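Local structure of hydroxyethylphosphonate dioxygenase (Streptomyces albus, 6B9R) at residues I56-I61 with D74-H79; P175-D180 with T193-D198; P274-W279 with E295-H300; Y328-L333 with A356-T361. The protein probably uses a bound iron and dioxygen to cleave the carbon-carbon bond of 2-hydroxyethylphosphonate, giving hydroxymethylphosphonate. All coordinates share one frame; numbering follows the deposited sequence.

Interaction 1 of 4, residues I56-I61 with D74-H79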
loop_
_atom_site.group_PDB
_atom_site.type_symbol
_atom_site.label_atom_id
_atom_site.label_comp_id
_atom_site.label_asym_id
_atom_site.label_seq_id
_atom_site.Cartn_x
_atom_site.Cartn_y
_atom_site.Cartn_z
ATOM N N ILE A 56 -23.440 -12.685 -6.393
ATOM C CA ILE A 56 -23.115 -11.347 -6.854
ATOM C C ILE A 56 -22.492 -11.482 -8.234
ATOM O O ILE A 56 -21.426 -12.088 -8.385
ATOM C CB ILE A 56 -22.177 -10.639 -5.872
ATOM C CG1 ILE A 56 -22.925 -10.380 -4.571
ATOM C CG2 ILE A 56 -21.659 -9.328 -6.477
ATOM C CD1 ILE A 56 -22.008 -9.940 -3.466
ATOM N N THR A 57 -23.170 -10.949 -9.244
ATOM C CA THR A 57 -22.728 -11.151 -10.614
ATOM C C THR A 57 -21.850 -9.995 -11.074
ATOM O O THR A 57 -21.780 -8.935 -10.448
ATOM C CB THR A 57 -23.927 -11.308 -11.549
ATOM O OG1 THR A 57 -24.709 -10.107 -11.537
ATOM C CG2 THR A 57 -24.788 -12.467 -11.100
ATOM N N TRP A 58 -21.159 -10.222 -12.192
ATOM C CA TRP A 58 -20.426 -9.138 -12.829
ATOM C C TRP A 58 -21.372 -8.033 -13.269
ATOM O O TRP A 58 -21.004 -6.853 -13.258
ATOM C CB TRP A 58 -19.624 -9.680 -14.016
ATOM C CG TRP A 58 -18.897 -8.621 -14.790
ATOM C CD1 TRP A 58 -19.133 -8.235 -16.085
ATOM C CD2 TRP A 58 -17.823 -7.802 -14.319
ATOM N NE1 TRP A 58 -18.271 -7.230 -16.443
ATOM C CE2 TRP A 58 -17.455 -6.946 -15.380
ATOM C CE3 TRP A 58 -17.139 -7.709 -13.106
ATOM C CZ2 TRP A 58 -16.430 -6.008 -15.261
ATOM C CZ3 TRP A 58 -16.112 -6.776 -12.991
ATOM C CH2 TRP A 58 -15.773 -5.940 -14.063
ATOM N N ASP A 59 -22.596 -8.391 -13.648
ATOM C CA ASP A 59 -23.591 -7.372 -13.956
ATOM C C ASP A 59 -23.827 -6.466 -12.755
ATOM O O ASP A 59 -23.816 -5.235 -12.880
ATOM C CB ASP A 59 -24.892 -8.029 -14.412
ATOM C CG ASP A 59 -25.984 -7.014 -14.708
ATOM O OD1 ASP A 59 -25.843 -6.270 -15.699
ATOM O OD2 ASP A 59 -26.977 -6.957 -13.952
ATOM N N LEU A 60 -24.013 -7.055 -11.570
ATOM C CA LEU A 60 -24.301 -6.235 -10.396
ATOM C C LEU A 60 -23.091 -5.400 -10.005
ATOM O O LEU A 60 -23.227 -4.226 -9.645
ATOM C CB LEU A 60 -24.763 -7.114 -9.228
ATOM C CG LEU A 60 -24.981 -6.413 -7.877
ATOM C CD1 LEU A 60 -25.997 -5.298 -8.022
ATOM C CD2 LEU A 60 -25.432 -7.387 -6.808
ATOM N N ILE A 61 -21.895 -5.980 -10.096
ATOM C CA ILE A 61 -20.679 -5.237 -9.789
ATOM C C ILE A 61 -20.489 -4.084 -10.768
ATOM O O ILE A 61 -20.086 -2.982 -10.378
ATOM C CB ILE A 61 -19.479 -6.199 -9.779
ATOM C CG1 ILE A 61 -19.596 -7.137 -8.572
ATOM C CG2 ILE A 61 -18.159 -5.421 -9.763
ATOM C CD1 ILE A 61 -18.446 -8.121 -8.452
ATOM N N ASP A 74 -13.164 -2.684 -6.356
ATOM C CA ASP A 74 -13.437 -2.542 -4.932
ATOM C C ASP A 74 -14.409 -3.587 -4.410
ATOM O O ASP A 74 -14.547 -3.721 -3.190
ATOM C CB ASP A 74 -13.970 -1.136 -4.650
ATOM C CG ASP A 74 -13.040 -0.057 -5.169
ATOM O OD1 ASP A 74 -11.804 -0.279 -5.142
ATOM O OD2 ASP A 74 -13.527 1.008 -5.604
ATOM N N LEU A 75 -15.089 -4.322 -5.289
ATOM C CA LEU A 75 -16.065 -5.312 -4.866
ATOM C C LEU A 75 -15.586 -6.734 -5.097
ATOM O O LEU A 75 -16.333 -7.683 -4.813
ATOM C CB LEU A 75 -17.403 -5.095 -5.590
ATOM C CG LEU A 75 -18.169 -3.806 -5.247
ATOM C CD1 LEU A 75 -19.387 -3.662 -6.153
ATOM C CD2 LEU A 75 -18.599 -3.765 -3.782
ATOM N N LEU A 76 -14.363 -6.905 -5.613
ATOM C CA LEU A 76 -13.825 -8.221 -5.903
ATOM C C LEU A 76 -12.828 -8.640 -4.838
ATOM O O LEU A 76 -11.897 -7.880 -4.525
ATOM C CB LEU A 76 -13.148 -8.235 -7.266
ATOM C CG LEU A 76 -14.098 -8.142 -8.462
ATOM C CD1 LEU A 76 -13.285 -7.974 -9.705
ATOM C CD2 LEU A 76 -14.950 -9.389 -8.557
ATOM N N PRO A 77 -12.995 -9.821 -4.263
ATOM C CA PRO A 77 -11.948 -10.392 -3.416
ATOM C C PRO A 77 -10.835 -10.948 -4.293
ATOM O O PRO A 77 -10.933 -10.980 -5.519
ATOM C CB PRO A 77 -12.687 -11.510 -2.671
ATOM C CG PRO A 77 -13.722 -11.963 -3.673
ATOM C CD PRO A 77 -14.177 -10.698 -4.358
ATOM N N ILE A 78 -9.770 -11.409 -3.652
ATOM C CA ILE A 78 -8.770 -12.189 -4.346
ATOM C C ILE A 78 -8.985 -13.657 -4.003
ATOM O O ILE A 78 -9.791 -14.007 -3.143
ATOM C CB ILE A 78 -7.328 -11.719 -4.032
ATOM C CG1 ILE A 78 -6.947 -11.974 -2.574
ATOM C CG2 ILE A 78 -7.137 -10.260 -4.412
ATOM C CD1 ILE A 78 -5.413 -11.976 -2.368
ATOM N N HIS A 79 -8.285 -14.533 -4.708
ATOM C CA HIS A 79 -8.418 -15.960 -4.482
ATOM C C HIS A 79 -7.467 -16.409 -3.383
ATOM O O HIS A 79 -6.401 -15.829 -3.180
ATOM C CB HIS A 79 -8.115 -16.744 -5.759
ATOM C CG HIS A 79 -9.031 -16.425 -6.897
ATOM N ND1 HIS A 79 -9.828 -17.376 -7.494
ATOM C CD2 HIS A 79 -9.266 -15.266 -7.560
ATOM C CE1 HIS A 79 -10.522 -16.817 -8.469
ATOM N NE2 HIS A 79 -10.202 -15.538 -8.529
#

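Interaction 2 of 4, residues P175-D180 with T193-D198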
loop_
_atom_site.group_PDB
_atom_site.type_symbol
_atom_site.label_atom_id
_atom_site.label_comp_id
_atom_site.label_asym_id
_atom_site.label_seq_id
_atom_site.Cartn_x
_atom_site.Cartn_y
_atom_site.Cartn_z
ATOM N N PRO A 175 30.622 -11.453 -15.119
ATOM C CA PRO A 175 30.542 -12.919 -15.025
ATOM C C PRO A 175 30.222 -13.361 -13.604
ATOM O O PRO A 175 30.752 -12.824 -12.630
ATOM C CB PRO A 175 31.944 -13.387 -15.448
ATOM C CG PRO A 175 32.609 -12.181 -16.062
ATOM C CD PRO A 175 31.988 -10.988 -15.415
ATOM N N MET A 176 29.358 -14.361 -13.498
ATOM C CA MET A 176 28.908 -14.915 -12.231
ATOM C C MET A 176 29.252 -16.393 -12.155
ATOM O O MET A 176 29.611 -17.027 -13.149
ATOM C CB MET A 176 27.389 -14.753 -12.074
ATOM C CG MET A 176 26.912 -13.373 -12.322
ATOM S SD MET A 176 27.288 -12.349 -10.895
ATOM C CE MET A 176 26.575 -10.802 -11.476
ATOM N N ASN A 177 29.097 -16.953 -10.958
ATOM C CA ASN A 177 29.126 -18.399 -10.801
ATOM C C ASN A 177 28.183 -18.779 -9.672
ATOM O O ASN A 177 27.505 -17.929 -9.095
ATOM C CB ASN A 177 30.539 -18.914 -10.553
ATOM C CG ASN A 177 30.827 -20.179 -11.337
ATOM O OD1 ASN A 177 29.990 -21.089 -11.408
ATOM N ND2 ASN A 177 31.996 -20.231 -11.957
ATOM N N THR A 178 28.140 -20.076 -9.370
ATOM C CA THR A 178 27.163 -20.609 -8.426
ATOM C C THR A 178 27.229 -19.908 -7.077
ATOM O O THR A 178 28.304 -19.755 -6.492
ATOM C CB THR A 178 27.387 -22.106 -8.255
ATOM O OG1 THR A 178 27.275 -22.729 -9.539
ATOM C CG2 THR A 178 26.342 -22.710 -7.306
ATOM N N GLY A 179 26.066 -19.467 -6.589
ATOM C CA GLY A 179 25.975 -18.809 -5.308
ATOM C C GLY A 179 26.068 -17.300 -5.347
ATOM O O GLY A 179 25.823 -16.661 -4.316
ATOM N N ASP A 180 26.433 -16.711 -6.485
ATOM C CA ASP A 180 26.312 -15.272 -6.663
ATOM C C ASP A 180 24.837 -14.890 -6.828
ATOM O O ASP A 180 23.966 -15.734 -7.074
ATOM C CB ASP A 180 27.112 -14.800 -7.877
ATOM C CG ASP A 180 28.599 -15.059 -7.727
ATOM O OD1 ASP A 180 29.068 -15.093 -6.580
ATOM O OD2 ASP A 180 29.287 -15.208 -8.753
ATOM N N THR A 193 23.797 -15.148 -20.458
ATOM C CA THR A 193 24.366 -16.161 -21.336
ATOM C C THR A 193 25.155 -17.162 -20.498
ATOM O O THR A 193 25.406 -16.945 -19.310
ATOM C CB THR A 193 25.296 -15.545 -22.393
ATOM O OG1 THR A 193 26.406 -14.932 -21.732
ATOM C CG2 THR A 193 24.568 -14.492 -23.230
ATOM N N ALA A 194 25.566 -18.263 -21.128
ATOM C CA ALA A 194 26.442 -19.248 -20.501
ATOM C C ALA A 194 27.852 -19.093 -21.054
ATOM O O ALA A 194 28.032 -18.957 -22.268
ATOM C CB ALA A 194 25.947 -20.678 -20.743
ATOM N N ARG A 195 28.848 -19.125 -20.166
ATOM C CA ARG A 195 30.241 -19.101 -20.599
ATOM C C ARG A 195 30.717 -20.447 -21.116
ATOM O O ARG A 195 31.808 -20.522 -21.689
ATOM C CB ARG A 195 31.158 -18.658 -19.451
ATOM C CG ARG A 195 31.044 -17.186 -19.117
ATOM C CD ARG A 195 32.173 -16.707 -18.210
ATOM N NE ARG A 195 32.277 -17.473 -16.969
ATOM C CZ ARG A 195 31.452 -17.342 -15.932
ATOM N NH1 ARG A 195 31.636 -18.077 -14.842
ATOM N NH2 ARG A 195 30.425 -16.489 -15.988
ATOM N N SER A 196 29.942 -21.505 -20.920
ATOM C CA SER A 196 30.362 -22.831 -21.332
ATOM C C SER A 196 29.138 -23.642 -21.715
ATOM O O SER A 196 28.050 -23.450 -21.166
ATOM C CB SER A 196 31.149 -23.541 -20.220
ATOM O OG SER A 196 31.301 -24.919 -20.508
ATOM N N ALA A 197 29.324 -24.550 -22.666
ATOM C CA ALA A 197 28.290 -25.510 -23.017
ATOM C C ALA A 197 28.415 -26.811 -22.236
ATOM O O ALA A 197 27.628 -27.735 -22.469
ATOM C CB ALA A 197 28.334 -25.804 -24.519
ATOM N N ASP A 198 29.361 -26.893 -21.301
ATOM C CA ASP A 198 29.740 -28.163 -20.695
ATOM C C ASP A 198 29.094 -28.435 -19.345
ATOM O O ASP A 198 28.986 -29.603 -18.958
ATOM C CB ASP A 198 31.262 -28.230 -20.536
ATOM C CG ASP A 198 31.983 -28.159 -21.864
ATOM O OD1 ASP A 198 31.400 -28.611 -22.874
ATOM O OD2 ASP A 198 33.123 -27.648 -21.899
#

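Interaction 3 of 4, residues P274-W279 with E295-H300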
loop_
_atom_site.group_PDB
_atom_site.type_symbol
_atom_site.label_atom_id
_atom_site.label_comp_id
_atom_site.label_asym_id
_atom_site.label_seq_id
_atom_site.Cartn_x
_atom_site.Cartn_y
_atom_site.Cartn_z
ATOM N N PRO A 274 20.227 17.237 0.690
ATOM C CA PRO A 274 19.826 15.833 0.834
ATOM C C PRO A 274 20.199 15.240 2.174
ATOM O O PRO A 274 19.571 14.259 2.587
ATOM C CB PRO A 274 20.568 15.134 -0.313
ATOM C CG PRO A 274 21.730 16.022 -0.590
ATOM C CD PRO A 274 21.277 17.417 -0.326
ATOM N N ALA A 275 21.184 15.811 2.871
ATOM C CA ALA A 275 21.609 15.282 4.160
ATOM C C ALA A 275 20.521 15.473 5.209
ATOM O O ALA A 275 19.863 16.514 5.260
ATOM C CB ALA A 275 22.901 15.971 4.616
ATOM N N ARG A 276 20.332 14.460 6.054
ATOM C CA ARG A 276 19.310 14.570 7.084
ATOM C C ARG A 276 19.724 15.580 8.146
ATOM O O ARG A 276 20.914 15.845 8.368
ATOM C CB ARG A 276 19.042 13.217 7.738
ATOM C CG ARG A 276 20.237 12.647 8.480
ATOM C CD ARG A 276 19.809 11.642 9.536
ATOM N NE ARG A 276 20.959 11.009 10.166
ATOM C CZ ARG A 276 21.549 11.444 11.277
ATOM N NH1 ARG A 276 21.092 12.522 11.906
ATOM N NH2 ARG A 276 22.600 10.789 11.764
ATOM N N ALA A 277 18.720 16.156 8.799
ATOM C CA ALA A 277 18.964 16.992 9.960
ATOM C C ALA A 277 19.538 16.151 11.105
ATOM O O ALA A 277 19.530 14.917 11.075
ATOM C CB ALA A 277 17.667 17.683 10.385
ATOM N N GLU A 278 20.046 16.836 12.124
ATOM C CA GLU A 278 20.485 16.155 13.335
ATOM C C GLU A 278 19.279 15.566 14.064
ATOM O O GLU A 278 18.154 16.066 13.949
ATOM C CB GLU A 278 21.241 17.124 14.249
ATOM C CG GLU A 278 22.299 17.977 13.535
ATOM C CD GLU A 278 23.502 17.169 13.079
ATOM O OE1 GLU A 278 24.217 17.638 12.167
ATOM O OE2 GLU A 278 23.736 16.068 13.628
ATOM N N TRP A 279 19.509 14.478 14.805
ATOM C CA TRP A 279 18.403 13.791 15.478
ATOM C C TRP A 279 17.535 14.716 16.328
ATOM O O TRP A 279 16.299 14.632 16.223
ATOM C CB TRP A 279 18.936 12.621 16.325
ATOM C CG TRP A 279 19.529 11.531 15.494
ATOM C CD1 TRP A 279 20.830 11.111 15.499
ATOM C CD2 TRP A 279 18.861 10.755 14.489
ATOM N NE1 TRP A 279 21.007 10.107 14.577
ATOM C CE2 TRP A 279 19.816 9.871 13.942
ATOM C CE3 TRP A 279 17.551 10.715 14.004
ATOM C CZ2 TRP A 279 19.501 8.959 12.935
ATOM C CZ3 TRP A 279 17.239 9.806 13.005
ATOM C CH2 TRP A 279 18.215 8.946 12.480
ATOM N N GLU A 295 8.754 9.514 9.295
ATOM C CA GLU A 295 8.292 10.062 8.028
ATOM C C GLU A 295 9.231 11.095 7.422
ATOM O O GLU A 295 9.035 11.458 6.255
ATOM C CB GLU A 295 6.892 10.675 8.203
ATOM C CG GLU A 295 5.868 9.636 8.611
ATOM C CD GLU A 295 5.639 8.585 7.521
ATOM O OE1 GLU A 295 5.833 8.897 6.326
ATOM O OE2 GLU A 295 5.259 7.446 7.861
ATOM N N LEU A 296 10.237 11.577 8.162
ATOM C CA LEU A 296 11.217 12.515 7.620
ATOM C C LEU A 296 12.503 11.829 7.179
ATOM O O LEU A 296 13.406 12.502 6.666
ATOM C CB LEU A 296 11.541 13.599 8.651
ATOM C CG LEU A 296 10.372 14.480 9.114
ATOM C CD1 LEU A 296 10.871 15.503 10.154
ATOM C CD2 LEU A 296 9.709 15.200 7.955
ATOM N N LEU A 297 12.608 10.515 7.370
ATOM C CA LEU A 297 13.776 9.741 6.973
ATOM C C LEU A 297 13.526 9.099 5.614
ATOM O O LEU A 297 12.416 8.649 5.328
ATOM C CB LEU A 297 14.093 8.662 8.007
ATOM C CG LEU A 297 14.547 9.153 9.382
ATOM C CD1 LEU A 297 14.910 7.954 10.247
ATOM C CD2 LEU A 297 15.746 10.085 9.231
ATOM N N VAL A 298 14.557 9.068 4.777
ATOM C CA VAL A 298 14.463 8.560 3.415
ATOM C C VAL A 298 15.457 7.417 3.283
ATOM O O VAL A 298 16.617 7.575 3.665
ATOM C CB VAL A 298 14.754 9.646 2.362
ATOM C CG1 VAL A 298 14.476 9.122 0.959
ATOM C CG2 VAL A 298 13.930 10.893 2.639
ATOM N N PRO A 299 15.066 6.264 2.759
ATOM C CA PRO A 299 16.036 5.183 2.603
ATOM C C PRO A 299 17.059 5.540 1.546
ATOM O O PRO A 299 16.783 6.293 0.609
ATOM C CB PRO A 299 15.177 3.991 2.170
ATOM C CG PRO A 299 14.034 4.621 1.468
ATOM C CD PRO A 299 13.744 5.883 2.243
ATOM N N HIS A 300 18.267 5.034 1.747
ATOM C CA HIS A 300 19.284 5.067 0.717
ATOM C C HIS A 300 19.213 3.772 -0.070
ATOM O O HIS A 300 18.581 2.797 0.345
ATOM C CB HIS A 300 20.668 5.252 1.331
ATOM C CG HIS A 300 20.827 6.540 2.076
ATOM N ND1 HIS A 300 21.350 7.677 1.495
ATOM C CD2 HIS A 300 20.528 6.875 3.353
ATOM C CE1 HIS A 300 21.371 8.653 2.383
ATOM N NE2 HIS A 300 20.878 8.193 3.519
#

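Interaction 4 of 4, residues Y328-L333 with A356-T361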
loop_
_atom_site.group_PDB
_atom_site.type_symbol
_atom_site.label_atom_id
_atom_site.label_comp_id
_atom_site.label_asym_id
_atom_site.label_seq_id
_atom_site.Cartn_x
_atom_site.Cartn_y
_atom_site.Cartn_z
ATOM N N TYR A 328 20.603 -24.564 11.074
ATOM C CA TYR A 328 20.692 -24.012 9.733
ATOM C C TYR A 328 21.913 -23.119 9.668
ATOM O O TYR A 328 22.308 -22.516 10.671
ATOM C CB TYR A 328 19.458 -23.152 9.355
ATOM C CG TYR A 328 18.141 -23.754 9.764
ATOM C CD1 TYR A 328 17.698 -24.940 9.202
ATOM C CD2 TYR A 328 17.335 -23.131 10.709
ATOM C CE1 TYR A 328 16.484 -25.500 9.585
ATOM C CE2 TYR A 328 16.119 -23.667 11.084
ATOM C CZ TYR A 328 15.694 -24.844 10.511
ATOM O OH TYR A 328 14.495 -25.385 10.889
ATOM N N ARG A 329 22.485 -23.003 8.477
ATOM C CA ARG A 329 23.516 -22.004 8.225
ATOM C C ARG A 329 22.992 -21.104 7.120
ATOM O O ARG A 329 22.639 -21.587 6.039
ATOM C CB ARG A 329 24.851 -22.650 7.842
ATOM C CG ARG A 329 26.059 -21.726 8.053
ATOM C CD ARG A 329 26.233 -20.758 6.890
ATOM N NE ARG A 329 26.457 -21.481 5.638
ATOM C CZ ARG A 329 27.640 -21.892 5.190
ATOM N NH1 ARG A 329 28.764 -21.653 5.875
ATOM N NH2 ARG A 329 27.703 -22.543 4.036
ATOM N N PHE A 330 22.900 -19.811 7.404
ATOM C CA PHE A 330 22.355 -18.861 6.447
ATOM C C PHE A 330 23.475 -18.096 5.761
ATOM O O PHE A 330 24.488 -17.775 6.388
ATOM C CB PHE A 330 21.425 -17.855 7.121
ATOM C CG PHE A 330 20.224 -18.458 7.793
ATOM C CD1 PHE A 330 19.310 -19.229 7.086
ATOM C CD2 PHE A 330 19.974 -18.198 9.130
ATOM C CE1 PHE A 330 18.179 -19.753 7.721
ATOM C CE2 PHE A 330 18.849 -18.717 9.762
ATOM C CZ PHE A 330 17.958 -19.500 9.054
ATOM N N THR A 331 23.265 -17.781 4.481
ATOM C CA THR A 331 24.120 -16.884 3.719
ATOM C C THR A 331 23.243 -15.766 3.169
ATOM O O THR A 331 22.206 -16.038 2.552
ATOM C CB THR A 331 24.829 -17.617 2.574
ATOM O OG1 THR A 331 25.627 -18.688 3.100
ATOM C CG2 THR A 331 25.749 -16.663 1.814
ATOM N N GLN A 332 23.645 -14.519 3.408
ATOM C CA GLN A 332 22.856 -13.364 2.981
ATOM C C GLN A 332 23.126 -13.063 1.511
ATOM O O GLN A 332 24.280 -12.858 1.113
ATOM C CB GLN A 332 23.183 -12.148 3.852
ATOM C CG GLN A 332 22.555 -10.824 3.379
ATOM C CD GLN A 332 23.134 -9.603 4.101
ATOM O OE1 GLN A 332 23.329 -9.620 5.318
ATOM N NE2 GLN A 332 23.424 -8.543 3.343
ATOM N N LEU A 333 22.067 -13.053 0.699
ATOM C CA LEU A 333 22.199 -12.812 -0.723
ATOM C C LEU A 333 21.803 -11.366 -1.027
ATOM O O LEU A 333 21.573 -10.555 -0.123
ATOM C CB LEU A 333 21.379 -13.848 -1.506
ATOM C CG LEU A 333 21.620 -15.291 -1.033
ATOM C CD1 LEU A 333 20.682 -16.270 -1.751
ATOM C CD2 LEU A 333 23.093 -15.673 -1.234
ATOM N N ALA A 356 13.843 -27.027 15.071
ATOM C CA ALA A 356 14.211 -25.624 14.875
ATOM C C ALA A 356 13.141 -24.875 14.098
ATOM O O ALA A 356 13.350 -24.481 12.943
ATOM C CB ALA A 356 15.556 -25.508 14.160
ATOM N N PRO A 357 11.990 -24.624 14.711
ATOM C CA PRO A 357 10.989 -23.792 14.036
ATOM C C PRO A 357 11.554 -22.405 13.764
ATOM O O PRO A 357 12.207 -21.801 14.617
ATOM C CB PRO A 357 9.823 -23.758 15.031
ATOM C CG PRO A 357 10.441 -24.045 16.351
ATOM C CD PRO A 357 11.581 -24.994 16.079
ATOM N N LEU A 358 11.324 -21.920 12.568
ATOM C CA LEU A 358 11.740 -20.562 12.255
ATOM C C LEU A 358 10.720 -19.568 12.805
ATOM O O LEU A 358 9.515 -19.841 12.778
ATOM C CB LEU A 358 11.883 -20.379 10.744
ATOM C CG LEU A 358 13.069 -21.137 10.146
ATOM C CD1 LEU A 358 13.170 -20.896 8.652
ATOM C CD2 LEU A 358 14.325 -20.660 10.852
ATOM N N PRO A 359 11.171 -18.427 13.318
ATOM C CA PRO A 359 10.231 -17.409 13.804
ATOM C C PRO A 359 9.293 -16.981 12.692
ATOM O O PRO A 359 9.728 -16.783 11.546
ATOM C CB PRO A 359 11.145 -16.249 14.237
ATOM C CG PRO A 359 12.478 -16.878 14.472
ATOM C CD PRO A 359 12.575 -18.019 13.490
ATOM N N PRO A 360 7.998 -16.875 12.978
ATOM C CA PRO A 360 7.073 -16.323 11.984
ATOM C C PRO A 360 7.506 -14.925 11.584
ATOM O O PRO A 360 8.019 -14.153 12.398
ATOM C CB PRO A 360 5.727 -16.311 12.717
ATOM C CG PRO A 360 5.863 -17.381 13.760
ATOM C CD PRO A 360 7.301 -17.289 14.207
ATOM N N THR A 361 7.337 -14.622 10.304
ATOM C CA THR A 361 7.626 -13.306 9.774
ATOM C C THR A 361 6.377 -12.762 9.094
ATOM O O THR A 361 5.502 -13.514 8.651
ATOM C CB THR A 361 8.808 -13.325 8.783
ATOM O OG1 THR A 361 8.975 -12.022 8.213
ATOM C CG2 THR A 361 8.573 -14.337 7.653
HETATM O O HOH W 1 14.044 -28.379 12.306
#

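Interaction 1 of 4, residues I56-I61 with D74-H79
Leu-75 comes first along the returning segment, and its CD1 methyl packs against the first turn of helix 58-67, 4.2 Å from both CA and CG2 of Ile-61. The two side chains slide past each other in opposite directions, so the contact is made along their flanks, and Ala-24 of helix 10-27 meets Leu-75 as well. Leu-76 follows, and its side chain crosses that of Ile-61 at about a right angle. Its CD2 lies 3.7 Å from Ile-61 CD1, the closest approach of the two segments. Ile-61 can serve both leucines because it is beta-branched: CG2 stands anti to the backbone N and faces Leu-75, while the longer arm, extended at CD1 (chi2 -179°), goes on to Leu-76. Thr-57 suits the start of this helix because its OG1 accepts from Leu-60 N at 3.1 Å, an N-cap bond. The other methyl of Leu-76, CD1, meets Trp-58 CZ3 more loosely at 4.5 Å. Both Trp-58 and Leu-76 then pack on the second subunit, where the indole stacks on its own counterpart. Farther along, His-79 hydrogen-bonds through NE2 to Glu-72 of that subunit. The chain leaving helix 58-67 thus folds back on the helix's own first turn, within the N-terminal group of helices and beside the subunit interface.

Interaction 2 of 4, residues P175-D180 with T193-D198
Arg-195 carries Pro-175 CB over one face of its guanidinium, 3.5 Å from NH2. The edge of the same group does the polar work: NH1 and NH2 both point end-on at the carbonyl oxygen of Met-176, with NH1 2.8 Å from Met-176 O and NH2 3.0 Å from that atom. The oxygen lies close to the guanidinium plane. NH2 meets a lone pair of the oxygen, in the carbonyl plane, whereas NH1 comes in tilted 28° from that plane. A bend in the arginine chain at chi3 (-56°) turns the group toward this carbonyl. Beside NH1, at 3.6 Å, the ND2 of Asn-177 also lies near the guanidinium edge, its amide turned 76° from that plane. Replacing Arg-195 by an alanine would probably leave Met-176 O without the two arginine donors and uncover one side of Pro-175. Beyond Met-176 the chain makes a type II beta turn from Asn-177 to Asp-180. Asn-177 N gives to Asp-180 OD2 at 2.8 Å, and Gly-179 takes a positive phi at which a side chain would press on the preceding carbonyl. Arg-195 NH2 also reaches Asn-162 OD1 on strand 161-167. That strand lies in the middle of a three-stranded antiparallel sheet, between strands 170-175 and 190-194, so the arginine ties together the chain where it leaves the two outer strands.

Interaction 3 of 4, residues P274-W279 with E295-H300
Leu-297 and Trp-279 meet within the Cro/C1-type helix-turn-helix domain, where the chain entering helix 279-288 comes up against the chain that has left it. This is the tighter part of the contact. The leucine crosses the indole at about a right angle, and its CD1 comes to the ring edge, 4.1 Å from Trp-279 CZ3 and equally far from CH2. The second methyl, CD2, also touches CZ3. With CG beside the backbone N (chi1 -66°), Leu-297 presents both branches to the indole, and it packs on Leu-282 of the intervening helix too. A branched apolar residue suits this buried place, while the broad tryptophan also stacks on Trp-279 of the second subunit. Toward the partly exposed side the contact loosens. There Arg-276 offers only its aliphatic stem, with CD 4.4 Å from Leu-297 CD2, and no hydrogen bond joins the segments. The long side chain suits such a margin, because its CD can rest on the leucine while the charged end turns back over the indole. The guanidinium covers one indole face near its rim, NH1 standing 3.5 Å above the plane of Trp-279, and that same NH1 donates to Ala-277 O at 3.0 Å.

Interaction 4 of 4, residues Y328-L333 with A356-T361
Strand 328-332 and the extended, proline-rich loop 356-361 come closest at Tyr-328 and Ala-356, whose CA atoms are still 8.4 Å apart, so side chains rather than paired backbones bridge the distance. Strand alternation sends Tyr-328 and Phe-330 toward the loop. With CG beside the backbone N (chi1 -43°), the tyrosine carries its ring toward Ala-356, and its OH donates to Ala-356 O in a short bond of 2.5 Å, the oxygen lying at the ring edge and the hydroxyl tilted 26° from the carbonyl plane. The hydroxyl is also hydrogen-bonded with Leu-406 N on strand 403-407. A small residue fits here, since Ala-356 CB sits only 3.6 Å from Tyr-328 CE2. Water 1 accepts from Ala-356 N and bonds weakly to the hydroxyl. Leu-358 crosses the tyrosine obliquely, placing CD2 3.5 Å from Tyr-328 CE2. That methyl also meets the edge of the Phe-330 ring, 4.2 Å from CZ, linking the two aromatics. A phenylalanine in place of Tyr-328 would probably leave Ala-356 O and Leu-406 N without their hydroxyl partner. Strand 328-332 runs between strands 317-320 and 343-349, the loop packs on strand 403-407, and Leu-250 of the second subunit packs on Phe-330 and Leu-358.

In the fold
Interactions 1 and 4 are buried, whereas interactions 2 and 3 are partly buried. Interactions 1 and 3 share a plan: each brings together the start of one short helix, 58-67 or 279-288, and the chain that follows it, through leucine and tryptophan, joined by isoleucine in interaction 1 and by an arginine stem in interaction 3, without a hydrogen bond across, and each places a tryptophan at the dimer interface. Interactions 2 and 4 belong to the beta-rich part, where polar side chains reach backbone carbonyls, a charged arginine near the surface in interaction 2 and a tyrosine hydroxyl among apolar groups in interaction 4. These two touch at Gly-179 and Leu-333. Interaction 2 alone makes no contact with the second subunit.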